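Local coordinates for protein putative nitroreductase (Thermotoga maritima, PDB 1VKW) that probably works as an oxidoreductase of the FMN-dependent nitroreductase group, though its substrate is not established, at residues M13-V25 with E85-C99. Residues are numbered along the deposited sequence; the frame is centred on the assembly and turned at random.
Sequences MNIFEAIENRHSV and EQIVLFLTAQGFGTC. With SO4 (sulfate ion), chain C.
Val25 N donates to Thr98 O at 2.9 Å, the direct hydrogen bond that joins the chain after helix 15-21 to the edge strand 97-101; the same carbonyl takes a CA-H...O contact from Ser24. Beside this single bridge Arg22 reaches across helix 85-93. Its CG stands anti to the backbone N (chi1 -175°), and bends further out carry CD over Val88 CG1 at 3.5 Å and bring the guanidinium to a sulfate, probably from the crystallisation liquor. NH1 and NH2 both donate to sulfate O3, near the guanidinium plane at its edge, 3.0 Å from NH1; NH2 also bonds to Leu154 O. Ser24 grips the ion through N and OG, and Arg127 adds another bond. The anion lies where FMN-dependent relatives probably hold the cofactor phosphate. A water links Arg22 NH1 to Thr98 OG1. Glu85 OE2 lies well off the guanidinium plane, 3.8 Å from Arg22 NE, a long, purely electrostatic pairing, and is hydrogen-bonded to His189. A leucine in place of Arg22 would probably leave the sulfate short of two donors, Leu154 O without this bond and Glu85 more reliant on His189.

Outward, helices 15-21 and 85-93 cross at 94°, axes 8.8 Å apart at closest approach. Thr92 turns OG1 back to Val88 O and presents CG2 to Ala18 O, at 3.3 Å. Leu89 CD1 meets Ile15 CD1 at 3.9 Å, while selenomethionine Met13 lays CG against Ala93 CB at 3.6 Å. Around this, Ile15 and Ile19 also touch helix 180-198, and strand 97-101 pairs with strand 112-116, whose Ile113 packs on Val88.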
loop_
_atom_site.group_PDB
_atom_site.type_symbol
_atom_site.label_atom_id
_atom_site.label_comp_id
_atom_site.label_asym_id
_atom_site.label_seq_id
_atom_site.Cartn_x
_atom_site.Cartn_y
_atom_site.Cartn_z
HETATM N N MSE A 13 12.532 -7.612 -5.543
HETATM C CA MSE A 13 12.356 -7.320 -4.123
HETATM C C MSE A 13 11.045 -7.926 -3.632
HETATM O O MSE A 13 9.995 -7.772 -4.258
HETATM C CB MSE A 13 12.537 -5.820 -3.797
HETATM C CG MSE A 13 11.363 -4.873 -3.997
HETATM SE SE MSE A 13 11.905 -2.988 -3.559
HETATM C CE MSE A 13 13.230 -2.686 -5.010
ATOM N N ASN A 14 11.138 -8.680 -2.539
ATOM C CA ASN A 14 9.973 -9.304 -1.927
ATOM C C ASN A 14 9.159 -8.247 -1.187
ATOM O O ASN A 14 9.579 -7.094 -1.074
ATOM C CB ASN A 14 10.375 -10.485 -1.007
ATOM C CG ASN A 14 11.202 -10.061 0.213
ATOM O OD1 ASN A 14 10.945 -9.027 0.839
ATOM N ND2 ASN A 14 12.181 -10.888 0.571
ATOM N N ILE A 15 7.984 -8.650 -0.716
ATOM C CA ILE A 15 7.049 -7.746 -0.068
ATOM C C ILE A 15 7.672 -6.956 1.097
ATOM O O ILE A 15 7.357 -5.785 1.285
ATOM C CB ILE A 15 5.777 -8.521 0.399
ATOM C CG1 ILE A 15 4.750 -7.569 1.022
ATOM C CG2 ILE A 15 6.119 -9.621 1.385
ATOM C CD1 ILE A 15 4.257 -6.471 0.076
ATOM N N PHE A 16 8.536 -7.595 1.881
ATOM C CA PHE A 16 9.156 -6.933 3.022
ATOM C C PHE A 16 10.084 -5.807 2.560
ATOM O O PHE A 16 10.091 -4.699 3.118
ATOM C CB PHE A 16 9.922 -7.941 3.881
ATOM C CG PHE A 16 9.074 -9.076 4.375
ATOM C CD1 PHE A 16 7.986 -8.834 5.210
ATOM C CD2 PHE A 16 9.346 -10.380 3.997
ATOM C CE1 PHE A 16 7.191 -9.882 5.666
ATOM C CE2 PHE A 16 8.551 -11.434 4.445
ATOM C CZ PHE A 16 7.474 -11.186 5.274
ATOM N N GLU A 17 10.849 -6.089 1.514
ATOM C CA GLU A 17 11.782 -5.110 0.975
ATOM C C GLU A 17 11.020 -3.956 0.319
ATOM O O GLU A 17 11.386 -2.803 0.489
ATOM C CB GLU A 17 12.755 -5.803 0.015
ATOM C CG GLU A 17 13.618 -6.838 0.737
ATOM C CD GLU A 17 14.370 -7.788 -0.174
ATOM O OE1 GLU A 17 13.933 -8.026 -1.320
ATOM O OE2 GLU A 17 15.406 -8.321 0.277
ATOM N N ALA A 18 9.934 -4.257 -0.388
ATOM C CA ALA A 18 9.090 -3.209 -0.992
ATOM C C ALA A 18 8.501 -2.263 0.055
ATOM O O ALA A 18 8.543 -1.044 -0.111
ATOM C CB ALA A 18 7.977 -3.829 -1.807
ATOM N N ILE A 19 7.946 -2.818 1.132
ATOM C CA ILE A 19 7.405 -1.994 2.211
ATOM C C ILE A 19 8.513 -1.142 2.837
ATOM O O ILE A 19 8.331 0.056 3.066
ATOM C CB ILE A 19 6.704 -2.865 3.286
ATOM C CG1 ILE A 19 5.418 -3.478 2.716
ATOM C CG2 ILE A 19 6.372 -2.013 4.538
ATOM C CD1 ILE A 19 4.801 -4.617 3.568
ATOM N N GLU A 20 9.661 -1.757 3.103
ATOM C CA GLU A 20 10.767 -1.051 3.742
ATOM C C GLU A 20 11.389 0.004 2.816
ATOM O O GLU A 20 11.897 1.015 3.292
ATOM C CB GLU A 20 11.845 -2.032 4.225
ATOM C CG GLU A 20 12.693 -1.462 5.356
ATOM C CD GLU A 20 13.993 -2.216 5.589
ATOM O OE1 GLU A 20 14.116 -3.389 5.161
ATOM O OE2 GLU A 20 14.896 -1.625 6.218
ATOM N N ASN A 21 11.353 -0.225 1.504
ATOM C CA ASN A 21 11.913 0.745 0.540
ATOM C C ASN A 21 10.903 1.762 0.005
ATOM O O ASN A 21 11.262 2.624 -0.798
ATOM C CB ASN A 21 12.565 0.023 -0.633
ATOM C CG ASN A 21 13.871 -0.634 -0.256
ATOM O OD1 ASN A 21 14.681 -0.064 0.478
ATOM N ND2 ASN A 21 14.093 -1.840 -0.769
ATOM N N ARG A 22 9.654 1.671 0.434
ATOM C CA ARG A 22 8.639 2.632 -0.002
ATOM C C ARG A 22 8.729 3.900 0.834
ATOM O O ARG A 22 8.542 3.850 2.048
ATOM C CB ARG A 22 7.228 2.063 0.125
ATOM C CG ARG A 22 6.151 3.013 -0.440
ATOM C CD ARG A 22 4.886 3.124 0.367
ATOM N NE ARG A 22 5.119 3.384 1.791
ATOM C CZ ARG A 22 5.368 4.577 2.335
ATOM N NH1 ARG A 22 5.460 5.672 1.592
ATOM N NH2 ARG A 22 5.544 4.671 3.651
ATOM N N HIS A 23 8.989 5.032 0.178
ATOM C CA HIS A 23 9.022 6.348 0.843
ATOM C C HIS A 23 8.216 7.345 0.024
ATOM O O HIS A 23 8.121 7.223 -1.192
ATOM C CB HIS A 23 10.461 6.874 0.969
ATOM C CG HIS A 23 11.460 5.834 1.373
ATOM N ND1 HIS A 23 11.543 5.338 2.657
ATOM C CD2 HIS A 23 12.422 5.198 0.661
ATOM C CE1 HIS A 23 12.507 4.437 2.715
ATOM N NE2 HIS A 23 13.058 4.336 1.520
ATOM N N SER A 24 7.655 8.347 0.683
ATOM C CA SER A 24 6.977 9.422 -0.038
ATOM C C SER A 24 8.025 10.313 -0.700
ATOM O O SER A 24 8.915 10.828 -0.025
ATOM C CB SER A 24 6.086 10.224 0.904
ATOM O OG SER A 24 5.059 9.398 1.420
ATOM N N VAL A 25 7.931 10.447 -2.024
ATOM C CA VAL A 25 8.851 11.257 -2.818
ATOM C C VAL A 25 8.038 12.257 -3.639
ATOM O O VAL A 25 7.088 11.872 -4.313
ATOM C CB VAL A 25 9.711 10.376 -3.763
ATOM C CG1 VAL A 25 10.654 11.234 -4.604
ATOM C CG2 VAL A 25 10.507 9.338 -2.964
ATOM N N GLU A 85 -2.582 0.933 -2.472
ATOM C CA GLU A 85 -1.302 0.611 -1.861
ATOM C C GLU A 85 -0.670 -0.639 -2.489
ATOM O O GLU A 85 0.552 -0.726 -2.561
ATOM C CB GLU A 85 -1.418 0.515 -0.340
ATOM C CG GLU A 85 -0.088 0.350 0.398
ATOM C CD GLU A 85 0.858 1.542 0.322
ATOM O OE1 GLU A 85 0.527 2.563 -0.312
ATOM O OE2 GLU A 85 1.959 1.465 0.922
ATOM N N GLN A 86 -1.481 -1.581 -2.982
ATOM C CA GLN A 86 -0.942 -2.704 -3.748
ATOM C C GLN A 86 -0.170 -2.208 -4.971
ATOM O O GLN A 86 0.919 -2.709 -5.284
ATOM C CB GLN A 86 -2.056 -3.672 -4.164
ATOM C CG GLN A 86 -2.518 -4.564 -3.010
ATOM C CD GLN A 86 -3.694 -5.426 -3.390
ATOM O OE1 GLN A 86 -3.528 -6.430 -4.083
ATOM N NE2 GLN A 86 -4.891 -5.030 -2.960
ATOM N N ILE A 87 -0.734 -1.214 -5.648
ATOM C CA ILE A 87 -0.087 -0.603 -6.816
ATOM C C ILE A 87 1.198 0.145 -6.427
ATOM O O ILE A 87 2.229 0.016 -7.109
ATOM C CB ILE A 87 -1.078 0.333 -7.552
ATOM C CG1 ILE A 87 -2.281 -0.475 -8.069
ATOM C CG2 ILE A 87 -0.384 1.050 -8.704
ATOM C CD1 ILE A 87 -3.484 0.376 -8.456
ATOM N N VAL A 88 1.132 0.909 -5.336
ATOM C CA VAL A 88 2.305 1.619 -4.792
ATOM C C VAL A 88 3.456 0.664 -4.541
ATOM O O VAL A 88 4.593 0.915 -4.952
ATOM C CB VAL A 88 1.963 2.361 -3.471
ATOM C CG1 VAL A 88 3.228 2.789 -2.718
ATOM C CG2 VAL A 88 1.102 3.570 -3.755
ATOM N N LEU A 89 3.153 -0.438 -3.873
ATOM C CA LEU A 89 4.169 -1.421 -3.530
ATOM C C LEU A 89 4.731 -2.120 -4.758
ATOM O O LEU A 89 5.909 -2.472 -4.795
ATOM C CB LEU A 89 3.594 -2.443 -2.539
ATOM C CG LEU A 89 3.341 -1.878 -1.140
ATOM C CD1 LEU A 89 2.692 -2.932 -0.247
ATOM C CD2 LEU A 89 4.650 -1.354 -0.516
ATOM N N PHE A 90 3.891 -2.316 -5.764
ATOM C CA PHE A 90 4.357 -2.841 -7.031
ATOM C C PHE A 90 5.327 -1.852 -7.701
ATOM O O PHE A 90 6.403 -2.233 -8.193
ATOM C CB PHE A 90 3.172 -3.153 -7.941
ATOM C CG PHE A 90 3.573 -3.518 -9.333
ATOM C CD1 PHE A 90 4.388 -4.622 -9.562
ATOM C CD2 PHE A 90 3.158 -2.754 -10.419
ATOM C CE1 PHE A 90 4.763 -4.965 -10.850
ATOM C CE2 PHE A 90 3.537 -3.091 -11.699
ATOM C CZ PHE A 90 4.345 -4.197 -11.915
ATOM N N LEU A 91 4.944 -0.582 -7.718
ATOM C CA LEU A 91 5.770 0.459 -8.322
ATOM C C LEU A 91 7.101 0.613 -7.582
ATOM O O LEU A 91 8.140 0.811 -8.216
ATOM C CB LEU A 91 5.019 1.794 -8.354
ATOM C CG LEU A 91 3.858 1.914 -9.353
ATOM C CD1 LEU A 91 3.098 3.218 -9.133
ATOM C CD2 LEU A 91 4.356 1.830 -10.777
ATOM N N THR A 92 7.054 0.516 -6.250
ATOM C CA THR A 92 8.256 0.528 -5.416
ATOM C C THR A 92 9.228 -0.566 -5.850
ATOM O O THR A 92 10.421 -0.311 -6.052
ATOM C CB THR A 92 7.895 0.312 -3.925
ATOM O OG1 THR A 92 7.021 1.350 -3.463
ATOM C CG2 THR A 92 9.122 0.450 -3.043
ATOM N N ALA A 93 8.700 -1.779 -6.002
ATOM C CA ALA A 93 9.496 -2.935 -6.421
ATOM C C ALA A 93 10.090 -2.771 -7.819
ATOM O O ALA A 93 11.149 -3.320 -8.106
ATOM C CB ALA A 93 8.666 -4.205 -6.347
ATOM N N GLN A 94 9.411 -2.017 -8.681
ATOM C CA GLN A 94 9.941 -1.688 -10.011
ATOM C C GLN A 94 10.959 -0.536 -9.949
ATOM O O GLN A 94 11.577 -0.201 -10.960
ATOM C CB GLN A 94 8.803 -1.346 -10.985
ATOM C CG GLN A 94 7.814 -2.492 -11.232
ATOM C CD GLN A 94 8.431 -3.673 -11.969
ATOM O OE1 GLN A 94 8.678 -3.601 -13.175
ATOM N NE2 GLN A 94 8.654 -4.768 -11.253
ATOM N N GLY A 95 11.125 0.065 -8.768
ATOM C CA GLY A 95 12.146 1.093 -8.549
ATOM C C GLY A 95 11.639 2.526 -8.568
ATOM O O GLY A 95 12.440 3.468 -8.575
ATOM N N PHE A 96 10.319 2.701 -8.581
ATOM C CA PHE A 96 9.715 4.031 -8.680
ATOM C C PHE A 96 9.418 4.639 -7.319
ATOM O O PHE A 96 8.943 3.954 -6.408
ATOM C CB PHE A 96 8.407 3.969 -9.471
ATOM C CG PHE A 96 8.596 3.620 -10.907
ATOM C CD1 PHE A 96 9.102 4.557 -11.794
ATOM C CD2 PHE A 96 8.280 2.355 -11.375
ATOM C CE1 PHE A 96 9.286 4.240 -13.129
ATOM C CE2 PHE A 96 8.462 2.028 -12.710
ATOM C CZ PHE A 96 8.964 2.974 -13.590
ATOM N N GLY A 97 9.679 5.935 -7.194
ATOM C CA GLY A 97 9.220 6.704 -6.044
ATOM C C GLY A 97 7.730 6.947 -6.197
ATOM O O GLY A 97 7.225 7.003 -7.315
ATOM N N THR A 98 7.022 7.055 -5.080
ATOM C CA THR A 98 5.589 7.339 -5.099
ATOM C C THR A 98 5.253 8.369 -4.042
ATOM O O THR A 98 6.030 8.596 -3.114
ATOM C CB THR A 98 4.747 6.049 -4.853
ATOM O OG1 THR A 98 5.136 5.422 -3.621
ATOM C CG2 THR A 98 5.018 4.990 -5.904
ATOM N N CYS A 99 4.086 8.987 -4.190
ATOM C CA CYS A 99 3.523 9.848 -3.161
ATOM C C CYS A 99 2.005 9.944 -3.339
ATOM O O CYS A 99 1.505 10.208 -4.441
ATOM C CB CYS A 99 4.169 11.236 -3.192
ATOM S SG CYS A 99 3.482 12.449 -2.029
HETATM S S SO4 C . 6.535 8.259 4.428
HETATM O O1 SO4 C . 6.133 9.435 5.184
HETATM O O2 SO4 C . 7.027 7.252 5.344
HETATM O O3 SO4 C . 5.389 7.789 3.672
HETATM O O4 SO4 C . 7.622 8.607 3.510
HETATM O O HOH W 1 4.244 6.505 -1.144
#